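Local coordinates for serine-rich Repeat Adhesion Glycoprotein (Srr1) (Streptococcus agalactiae, PDB 4MBO) that binds fibrinogen as a serine-rich repeat surface adhesin of this bacterium, probably through a ligand-binding region that includes an Ig-like domain, at residues Ser15-Val20 against Phe47-Ala52; Val54-Val59 against Trp106-Ser111; Gln71-Ile76 against Arg174-Lys179. All blocks are in the same frame, centred on the assembly; numbering follows the deposited sequence.

Contact 1: Ser15-Val20 against Phe47-Ala52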
loop_
_atom_site.group_PDB
_atom_site.type_symbol
_atom_site.label_atom_id
_atom_site.label_comp_id
_atom_site.label_asym_id
_atom_site.label_seq_id
_atom_site.Cartn_x
_atom_site.Cartn_y
_atom_site.Cartn_z
ATOM N N SER A 15 -18.837 3.548 25.660
ATOM C CA SER A 15 -19.696 2.684 26.490
ATOM C C SER A 15 -21.141 3.197 26.650
ATOM O O SER A 15 -21.993 2.450 27.166
ATOM C CB SER A 15 -19.058 2.448 27.873
ATOM O OG SER A 15 -18.984 3.652 28.616
ATOM N N GLU A 16 -21.414 4.436 26.207
ATOM C CA GLU A 16 -22.760 5.086 26.336
ATOM C C GLU A 16 -23.548 5.152 25.005
ATOM O O GLU A 16 -24.699 5.646 24.936
ATOM C CB GLU A 16 -22.590 6.516 26.856
ATOM C CG GLU A 16 -23.884 7.262 27.137
ATOM C CD GLU A 16 -23.668 8.668 27.687
ATOM O OE1 GLU A 16 -22.501 9.117 27.795
ATOM O OE2 GLU A 16 -24.683 9.328 28.015
ATOM N N LEU A 17 -22.904 4.723 23.937
ATOM C CA LEU A 17 -23.545 4.722 22.639
ATOM C C LEU A 17 -24.685 3.726 22.659
ATOM O O LEU A 17 -24.560 2.678 23.285
ATOM C CB LEU A 17 -22.512 4.334 21.574
ATOM C CG LEU A 17 -21.254 5.199 21.531
ATOM C CD1 LEU A 17 -20.336 4.754 20.427
ATOM C CD2 LEU A 17 -21.601 6.660 21.364
ATOM N N GLN A 18 -25.784 4.034 21.971
ATOM C CA GLN A 18 -26.945 3.164 21.903
ATOM C C GLN A 18 -27.233 2.720 20.476
ATOM O O GLN A 18 -26.796 3.364 19.522
ATOM C CB GLN A 18 -28.178 3.923 22.422
ATOM C CG GLN A 18 -28.050 4.473 23.840
ATOM C CD GLN A 18 -28.008 3.383 24.885
ATOM O OE1 GLN A 18 -28.809 2.442 24.849
ATOM N NE2 GLN A 18 -27.094 3.506 25.836
ATOM N N LYS A 19 -27.969 1.615 20.330
ATOM C CA LYS A 19 -28.350 1.110 19.009
ATOM C C LYS A 19 -27.114 0.929 18.134
ATOM O O LYS A 19 -27.153 1.130 16.927
ATOM C CB LYS A 19 -29.356 2.079 18.330
ATOM C CG LYS A 19 -30.505 2.440 19.249
ATOM C CD LYS A 19 -31.531 3.381 18.616
ATOM C CE LYS A 19 -32.396 2.641 17.631
ATOM N NZ LYS A 19 -33.661 3.375 17.385
ATOM N N VAL A 20 -26.025 0.483 18.753
ATOM C CA VAL A 20 -24.805 0.311 18.001
ATOM C C VAL A 20 -24.853 -0.871 17.019
ATOM O O VAL A 20 -25.299 -1.990 17.358
ATOM C CB VAL A 20 -23.608 0.077 18.958
ATOM C CG1 VAL A 20 -22.348 -0.178 18.171
ATOM C CG2 VAL A 20 -23.432 1.247 19.921
ATOM N N PHE A 47 -20.672 1.597 10.387
ATOM C CA PHE A 47 -21.170 1.575 11.752
ATOM C C PHE A 47 -22.175 2.688 11.941
ATOM O O PHE A 47 -22.217 3.651 11.173
ATOM C CB PHE A 47 -20.021 1.650 12.788
ATOM C CG PHE A 47 -19.156 2.865 12.689
ATOM C CD1 PHE A 47 -19.486 4.024 13.374
ATOM C CD2 PHE A 47 -17.988 2.828 11.939
ATOM C CE1 PHE A 47 -18.671 5.151 13.281
ATOM C CE2 PHE A 47 -17.177 3.945 11.854
ATOM C CZ PHE A 47 -17.527 5.092 12.514
ATOM N N ALA A 48 -22.988 2.556 12.988
ATOM C CA ALA A 48 -23.982 3.559 13.290
ATOM C C ALA A 48 -24.380 3.408 14.747
ATOM O O ALA A 48 -24.227 2.327 15.341
ATOM C CB ALA A 48 -25.198 3.372 12.399
ATOM N N PHE A 49 -24.901 4.484 15.311
ATOM C CA PHE A 49 -25.396 4.496 16.687
ATOM C C PHE A 49 -26.157 5.799 16.952
ATOM O O PHE A 49 -26.181 6.703 16.104
ATOM C CB PHE A 49 -24.228 4.378 17.706
ATOM C CG PHE A 49 -23.220 5.483 17.614
ATOM C CD1 PHE A 49 -23.384 6.681 18.306
ATOM C CD2 PHE A 49 -22.082 5.325 16.823
ATOM C CE1 PHE A 49 -22.457 7.703 18.212
ATOM C CE2 PHE A 49 -21.166 6.357 16.712
ATOM C CZ PHE A 49 -21.342 7.535 17.411
ATOM N N SER A 50 -26.798 5.854 18.113
ATOM C CA SER A 50 -27.405 7.044 18.635
ATOM C C SER A 50 -26.763 7.373 19.976
ATOM O O SER A 50 -26.268 6.483 20.678
ATOM C CB SER A 50 -28.901 6.844 18.874
ATOM O OG SER A 50 -29.566 6.698 17.649
ATOM N N ILE A 51 -26.796 8.655 20.347
ATOM C CA ILE A 51 -26.287 9.086 21.654
ATOM C C ILE A 51 -27.124 10.304 22.103
ATOM O O ILE A 51 -27.365 11.238 21.314
ATOM C CB ILE A 51 -24.750 9.334 21.631
ATOM C CG1 ILE A 51 -24.247 9.614 23.042
ATOM C CG2 ILE A 51 -24.351 10.464 20.683
ATOM C CD1 ILE A 51 -22.751 9.470 23.179
ATOM N N ALA A 52 -27.632 10.268 23.331
ATOM C CA ALA A 52 -28.511 11.347 23.823
ATOM C C ALA A 52 -27.856 12.720 23.825
ATOM O O ALA A 52 -28.458 13.718 23.404
ATOM C CB ALA A 52 -29.015 11.001 25.213
#
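Gln18 and Ser50 form an antiparallel hydrogen-bonded pair at the edge of an Ig-like beta sheet. Two backbone bonds close the pair: Gln18 N to Ser50 O at 2.8 Å and Ser50 N to Gln18 O at 2.9 Å. Lys19 then turns a corner with positive phi, and strand 20-25 follows. Past the corner, Val20 CA lies 3.4 Å from Ala48 O, as a CA-H...O contact. The apolar side of the contact is carried by Leu17. With CG beside the backbone N (chi1 -56°), its branch lies across the Phe49 ring. CD1 sits over the ring centre, 3.9 Å from the centroid and 5° off the normal, a CH-pi contact. CD2 bridges two residues: it is 3.4 Å from Phe49 CE1 and 3.5 Å from Ile51 CD1. Val20 lies alongside Phe49, pointing the same way, with CG2 3.9 Å from Phe49 CB. Phe60 meets the Phe49 ring edge-to-face, and Leu145 also packs on Leu17, Val20 and Phe49. Leu17, from the loop before edge strand 20-25, and Phe49, of the next strand 43-51, thus face Phe60 and Leu145 of the other sheet, as in the interior of an Ig-like beta sandwich.

Contact 2: Val54-Val59 against Trp106-Ser111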
loop_
_atom_site.group_PDB
_atom_site.type_symbol
_atom_site.label_atom_id
_atom_site.label_comp_id
_atom_site.label_asym_id
_atom_site.label_seq_id
_atom_site.Cartn_x
_atom_site.Cartn_y
_atom_site.Cartn_z
ATOM N N VAL A 54 -23.639 14.726 24.150
ATOM C CA VAL A 54 -22.205 14.649 24.299
ATOM C C VAL A 54 -21.623 16.001 24.701
ATOM O O VAL A 54 -22.311 17.014 24.641
ATOM C CB VAL A 54 -21.528 14.229 22.977
ATOM C CG1 VAL A 54 -22.122 12.920 22.476
ATOM C CG2 VAL A 54 -21.659 15.329 21.918
ATOM N N ASN A 55 -20.375 15.985 25.155
ATOM C CA ASN A 55 -19.622 17.189 25.484
ATOM C C ASN A 55 -18.513 17.374 24.473
ATOM O O ASN A 55 -17.971 16.383 23.961
ATOM C CB ASN A 55 -19.000 17.092 26.871
ATOM C CG ASN A 55 -20.032 17.120 27.967
ATOM O OD1 ASN A 55 -20.969 17.921 27.924
ATOM N ND2 ASN A 55 -19.861 16.267 28.970
ATOM N N GLU A 56 -18.187 18.635 24.190
ATOM C CA GLU A 56 -17.128 19.007 23.307
ATOM C C GLU A 56 -15.868 18.338 23.810
ATOM O O GLU A 56 -15.521 18.442 24.996
ATOM C CB GLU A 56 -16.890 20.550 23.256
ATOM C CG GLU A 56 -15.688 20.914 22.366
ATOM C CD GLU A 56 -15.400 22.428 22.228
ATOM O OE1 GLU A 56 -16.089 23.231 22.870
ATOM O OE2 GLU A 56 -14.434 22.797 21.496
ATOM N N GLY A 57 -15.193 17.652 22.917
ATOM C CA GLY A 57 -13.923 17.021 23.252
ATOM C C GLY A 57 -14.038 15.595 23.718
ATOM O O GLY A 57 -13.007 14.928 23.882
ATOM N N ASP A 58 -15.250 15.130 24.022
ATOM C CA ASP A 58 -15.435 13.712 24.361
ATOM C C ASP A 58 -15.109 12.917 23.119
ATOM O O ASP A 58 -15.176 13.439 21.990
ATOM C CB ASP A 58 -16.864 13.359 24.760
ATOM C CG ASP A 58 -17.256 13.902 26.066
ATOM O OD1 ASP A 58 -16.377 14.340 26.862
ATOM O OD2 ASP A 58 -18.496 13.881 26.289
ATOM N N VAL A 59 -14.781 11.649 23.317
ATOM C CA VAL A 59 -14.379 10.803 22.208
ATOM C C VAL A 59 -15.115 9.479 22.190
ATOM O O VAL A 59 -15.724 9.085 23.189
ATOM C CB VAL A 59 -12.861 10.493 22.243
ATOM C CG1 VAL A 59 -12.030 11.775 22.163
ATOM C CG2 VAL A 59 -12.480 9.706 23.480
ATOM N N TRP A 106 -16.014 14.620 19.480
ATOM C CA TRP A 106 -17.215 15.416 19.305
ATOM C C TRP A 106 -16.914 16.922 19.276
ATOM O O TRP A 106 -16.104 17.432 20.059
ATOM C CB TRP A 106 -18.215 15.139 20.419
ATOM C CG TRP A 106 -18.683 13.722 20.460
ATOM C CD1 TRP A 106 -18.322 12.776 21.353
ATOM C CD2 TRP A 106 -19.582 13.084 19.532
ATOM N NE1 TRP A 106 -18.920 11.583 21.041
ATOM C CE2 TRP A 106 -19.761 11.775 19.968
ATOM C CE3 TRP A 106 -20.292 13.527 18.400
ATOM C CZ2 TRP A 106 -20.608 10.862 19.290
ATOM C CZ3 TRP A 106 -21.131 12.635 17.724
ATOM C CH2 TRP A 106 -21.263 11.309 18.163
ATOM N N THR A 107 -17.629 17.629 18.429
ATOM C CA THR A 107 -17.449 19.072 18.298
ATOM C C THR A 107 -18.288 19.904 19.272
ATOM O O THR A 107 -19.171 19.411 19.973
ATOM C CB THR A 107 -17.841 19.510 16.885
ATOM O OG1 THR A 107 -19.242 19.231 16.699
ATOM C CG2 THR A 107 -16.999 18.839 15.823
ATOM N N ARG A 108 -18.007 21.208 19.311
ATOM C CA ARG A 108 -18.799 22.134 20.102
ATOM C C ARG A 108 -20.240 22.084 19.580
ATOM O O ARG A 108 -21.191 22.003 20.350
ATOM C CB ARG A 108 -18.217 23.567 19.989
ATOM C CG ARG A 108 -18.900 24.610 20.850
ATOM C CD ARG A 108 -18.074 25.908 21.011
ATOM N NE ARG A 108 -16.682 25.628 21.413
ATOM C CZ ARG A 108 -15.581 26.064 20.798
ATOM N NH1 ARG A 108 -15.624 26.956 19.806
ATOM N NH2 ARG A 108 -14.404 25.694 21.266
ATOM N N TYR A 109 -20.381 22.072 18.261
ATOM C CA TYR A 109 -21.727 22.008 17.659
ATOM C C TYR A 109 -22.479 20.769 18.163
ATOM O O TYR A 109 -23.630 20.850 18.592
ATOM C CB TYR A 109 -21.657 22.016 16.142
ATOM C CG TYR A 109 -23.011 21.674 15.507
ATOM C CD1 TYR A 109 -24.061 22.582 15.537
ATOM C CD2 TYR A 109 -23.232 20.438 14.915
ATOM C CE1 TYR A 109 -25.286 22.283 14.978
ATOM C CE2 TYR A 109 -24.456 20.131 14.345
ATOM C CZ TYR A 109 -25.487 21.063 14.381
ATOM O OH TYR A 109 -26.743 20.795 13.835
ATOM N N ALA A 110 -21.806 19.617 18.153
ATOM C CA ALA A 110 -22.450 18.411 18.644
ATOM C C ALA A 110 -22.919 18.526 20.087
ATOM O O ALA A 110 -23.943 17.984 20.431
ATOM C CB ALA A 110 -21.516 17.205 18.496
ATOM N N SER A 111 -22.142 19.210 20.939
ATOM C CA SER A 111 -22.484 19.364 22.354
ATOM C C SER A 111 -23.763 20.193 22.605
ATOM O O SER A 111 -24.306 20.144 23.697
ATOM C CB SER A 111 -21.297 19.956 23.160
ATOM O OG SER A 111 -21.039 21.328 22.833
HETATM O O HOH W 1 -24.987 17.008 22.792
HETATM O O HOH W 2 -24.684 18.040 25.678
#
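Trp106, Val54 and Glu56 carry this contact between the loop 54-59 and the end of strand 101-106 with the short helix after it. Val54 crosses the Trp106 side chain at about a right angle. Its CG1 lies over one face of the indole, 3.7 Å from the centroid of the five-membered ring, in a CH-pi contact. Its CG2 meets the ring near the root, 3.7 Å from Trp106 CG, and also packs against Ala110 CB. Phe60 meets the same indole from outside the two segments. The Trp106 backbone is gripped at both polar atoms. Trp106 N donates to Asp58 O at 2.9 Å, and Trp106 O accepts from Gly57 N at 3.0 Å. Both partners belong to the type II turn Asn55-Asp58, in which Asp58 OD2 also takes the N-H of Asn55. Glu56 lies on the exposed side. Its chain is extended, with CG anti to the backbone N (chi1 176°), and runs alongside Arg108. Glu56 OE1 forms a salt bridge with Arg108 NE at 2.9 Å, and Glu56 OE2 is 2.9 Å from Arg108 NH2. The carboxylate and guanidinium planes stand 62° apart, and NE meets OE1 from above the carboxylate plane, not as a coplanar two-point pair. Thr107 caps the short helix 108-111, its OG1 accepting from Ala110 N and also bonded to Leu89 O. Water 1 accepts from Val54 N and is hydrogen-bonded to Ala110 O at 2.8 Å, bridging loop and helix. The chemistry is layered: a buried CH-pi contact, backbone bonds beside it, and an ion pair at the exposed margin, where solvent probably weakens its pull.

Contact 3: Gln71-Ile76 against Arg174-Lys179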
loop_
_atom_site.group_PDB
_atom_site.type_symbol
_atom_site.label_atom_id
_atom_site.label_comp_id
_atom_site.label_asym_id
_atom_site.label_seq_id
_atom_site.Cartn_x
_atom_site.Cartn_y
_atom_site.Cartn_z
ATOM N N GLN A 71 -6.089 3.168 5.210
ATOM C CA GLN A 71 -5.194 3.809 4.235
ATOM C C GLN A 71 -4.912 3.147 2.872
ATOM O O GLN A 71 -4.846 3.846 1.843
ATOM C CB GLN A 71 -3.844 4.007 4.919
ATOM C CG GLN A 71 -3.899 4.968 6.087
ATOM C CD GLN A 71 -2.573 5.064 6.788
ATOM O OE1 GLN A 71 -1.901 4.051 6.973
ATOM N NE2 GLN A 71 -2.205 6.277 7.231
ATOM N N GLY A 72 -4.659 1.857 2.861
ATOM C CA GLY A 72 -4.218 1.170 1.656
ATOM C C GLY A 72 -2.789 1.622 1.387
ATOM O O GLY A 72 -1.890 1.385 2.226
ATOM N N ILE A 73 -2.583 2.331 0.260
ATOM C CA ILE A 73 -1.239 2.865 -0.070
ATOM C C ILE A 73 -1.063 4.328 0.362
ATOM O O ILE A 73 -0.025 4.912 0.168
ATOM C CB ILE A 73 -0.846 2.707 -1.552
ATOM C CG1 ILE A 73 -1.746 3.548 -2.496
ATOM C CG2 ILE A 73 -0.883 1.237 -1.935
ATOM C CD1 ILE A 73 -1.242 3.582 -3.913
ATOM N N GLY A 74 -2.083 4.888 1.001
ATOM C CA GLY A 74 -2.036 6.265 1.419
ATOM C C GLY A 74 -1.359 6.552 2.729
ATOM O O GLY A 74 -1.013 5.657 3.483
ATOM N N THR A 75 -1.215 7.841 3.018
ATOM C CA THR A 75 -0.559 8.308 4.244
ATOM C C THR A 75 -1.448 9.183 5.118
ATOM O O THR A 75 -1.026 9.616 6.157
ATOM C CB THR A 75 0.703 9.111 3.946
ATOM O OG1 THR A 75 0.368 10.335 3.295
ATOM C CG2 THR A 75 1.682 8.330 3.065
ATOM N N ILE A 76 -2.681 9.425 4.708
ATOM C CA ILE A 76 -3.585 10.295 5.474
ATOM C C ILE A 76 -4.028 9.609 6.755
ATOM O O ILE A 76 -4.410 8.410 6.738
ATOM C CB ILE A 76 -4.842 10.629 4.653
ATOM C CG1 ILE A 76 -4.449 11.318 3.352
ATOM C CG2 ILE A 76 -5.790 11.540 5.441
ATOM C CD1 ILE A 76 -5.600 11.562 2.404
ATOM N N ARG A 174 9.472 -7.392 -10.823
ATOM C CA ARG A 174 8.139 -6.950 -10.379
ATOM C C ARG A 174 8.226 -5.520 -9.896
ATOM O O ARG A 174 9.265 -5.110 -9.401
ATOM C CB ARG A 174 7.574 -7.877 -9.293
ATOM C CG ARG A 174 6.173 -7.517 -8.847
ATOM C CD ARG A 174 5.570 -8.578 -7.931
ATOM N NE ARG A 174 6.435 -8.838 -6.778
ATOM C CZ ARG A 174 6.176 -9.746 -5.836
ATOM N NH1 ARG A 174 5.052 -10.456 -5.887
ATOM N NH2 ARG A 174 7.044 -9.946 -4.846
ATOM N N SER A 175 7.168 -4.730 -10.057
ATOM C CA SER A 175 7.170 -3.374 -9.548
ATOM C C SER A 175 5.818 -3.027 -8.979
ATOM O O SER A 175 4.875 -3.732 -9.239
ATOM C CB SER A 175 7.565 -2.399 -10.626
ATOM O OG SER A 175 6.574 -2.400 -11.662
ATOM N N ARG A 176 5.755 -1.968 -8.192
ATOM C CA ARG A 176 4.506 -1.559 -7.541
ATOM C C ARG A 176 4.554 -0.120 -7.076
ATOM O O ARG A 176 5.555 0.337 -6.558
ATOM C CB ARG A 176 4.300 -2.491 -6.333
ATOM C CG ARG A 176 2.954 -2.425 -5.670
ATOM C CD ARG A 176 2.838 -3.520 -4.602
ATOM N NE ARG A 176 1.446 -3.590 -4.230
ATOM C CZ ARG A 176 0.910 -3.047 -3.158
ATOM N NH1 ARG A 176 -0.400 -3.107 -3.025
ATOM N NH2 ARG A 176 1.640 -2.425 -2.239
ATOM N N ILE A 177 3.448 0.622 -7.249
ATOM C CA ILE A 177 3.307 1.897 -6.639
ATOM C C ILE A 177 2.769 1.525 -5.266
ATOM O O ILE A 177 1.642 0.996 -5.133
ATOM C CB ILE A 177 2.316 2.794 -7.395
ATOM C CG1 ILE A 177 2.893 3.103 -8.771
ATOM C CG2 ILE A 177 2.042 4.022 -6.577
ATOM C CD1 ILE A 177 2.008 3.914 -9.689
ATOM N N MET A 178 3.595 1.696 -4.241
ATOM C CA MET A 178 3.204 1.226 -2.921
ATOM C C MET A 178 2.970 2.296 -1.882
ATOM O O MET A 178 2.677 1.992 -0.725
ATOM C CB MET A 178 4.189 0.161 -2.432
ATOM C CG MET A 178 5.648 0.517 -2.581
ATOM S SD MET A 178 6.107 1.998 -1.705
ATOM C CE MET A 178 5.851 1.455 0.025
ATOM N N LYS A 179 3.055 3.560 -2.293
ATOM C CA LYS A 179 2.815 4.668 -1.367
ATOM C C LYS A 179 2.463 5.922 -2.114
ATOM O O LYS A 179 3.102 6.253 -3.127
ATOM C CB LYS A 179 4.045 4.963 -0.507
ATOM C CG LYS A 179 3.783 5.795 0.745
ATOM C CD LYS A 179 2.911 5.092 1.791
ATOM C CE LYS A 179 3.457 3.713 2.170
ATOM N NZ LYS A 179 2.814 3.175 3.401
HETATM O O HOH W 3 0.028 3.077 3.276
#
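Lys179 leaves its backbone with CG anti to N (chi1 -163°), then bends at chi2 and chi3, and so folds back past the carbonyl O of Ile73, with Lys179 CD 3.4 Å from that oxygen. Ile73 CG1 stands between the backbone N and the carbonyl carbon (chi1 65°), which puts CG2 on the side of Met178 O, at 3.8 Å. Ile73 CB lies 3.7 Å from Met178 O, and Ile73 CD1 reaches Ile177 CG2 more loosely at 4.3 Å. Thr75 crosses Lys179 at a slant, its CG2 3.7 Å from Lys179 CD. Ile73 O also faces Lys179 CA at 3.2 Å, a CA-H...O contact. Ile73 sits in the type II' turn Gln71-Gly74, where Gly72 takes positive phi. Water 3 accepts from Lys179 NZ and is hydrogen-bonded to Gly72 O and Gly74 O, each at 2.8 Å, which ties the ammonium group to the turn. The same ammonium group has a salt bridge to Asp245, and Thr75 OG1 is bonded to Asp182. Backbone bonding of Ile73 to Leu180 joins the loop to the same strand one residue after Lys179. Here a loop of the Ig-like part rests on strand 169-181 of the adhesin part. The direct contact is mostly methyls and methylenes against carbonyls, while the charged end of Lys179 is satisfied by water and carboxylate, which probably helps to fix the lysine chain in its folded shape.

Contacts 1 and 2 are neighbours at one end of the molecule, with centres 14 Å apart. They share packing: Phe49 CE1 of contact 1 lies 3.8 Å from Trp106 CH2 of contact 2, and Ile51 CG2 lies 4.0 Å from Trp106 CZ2. Phe60 touches both Phe49 and Trp106, so the two contacts draw on one apolar interior. Contact 3 is remote. Its centre is about 34 Å from each of the others, and its nearest atoms are about 13 Å from contact 1 and about 17 Å from contact 2. Its centre is about 3 Å from the centre of the chain, between the two parts of the adhesin. A calcium ion is about 9 Å from the Ile73 side chain.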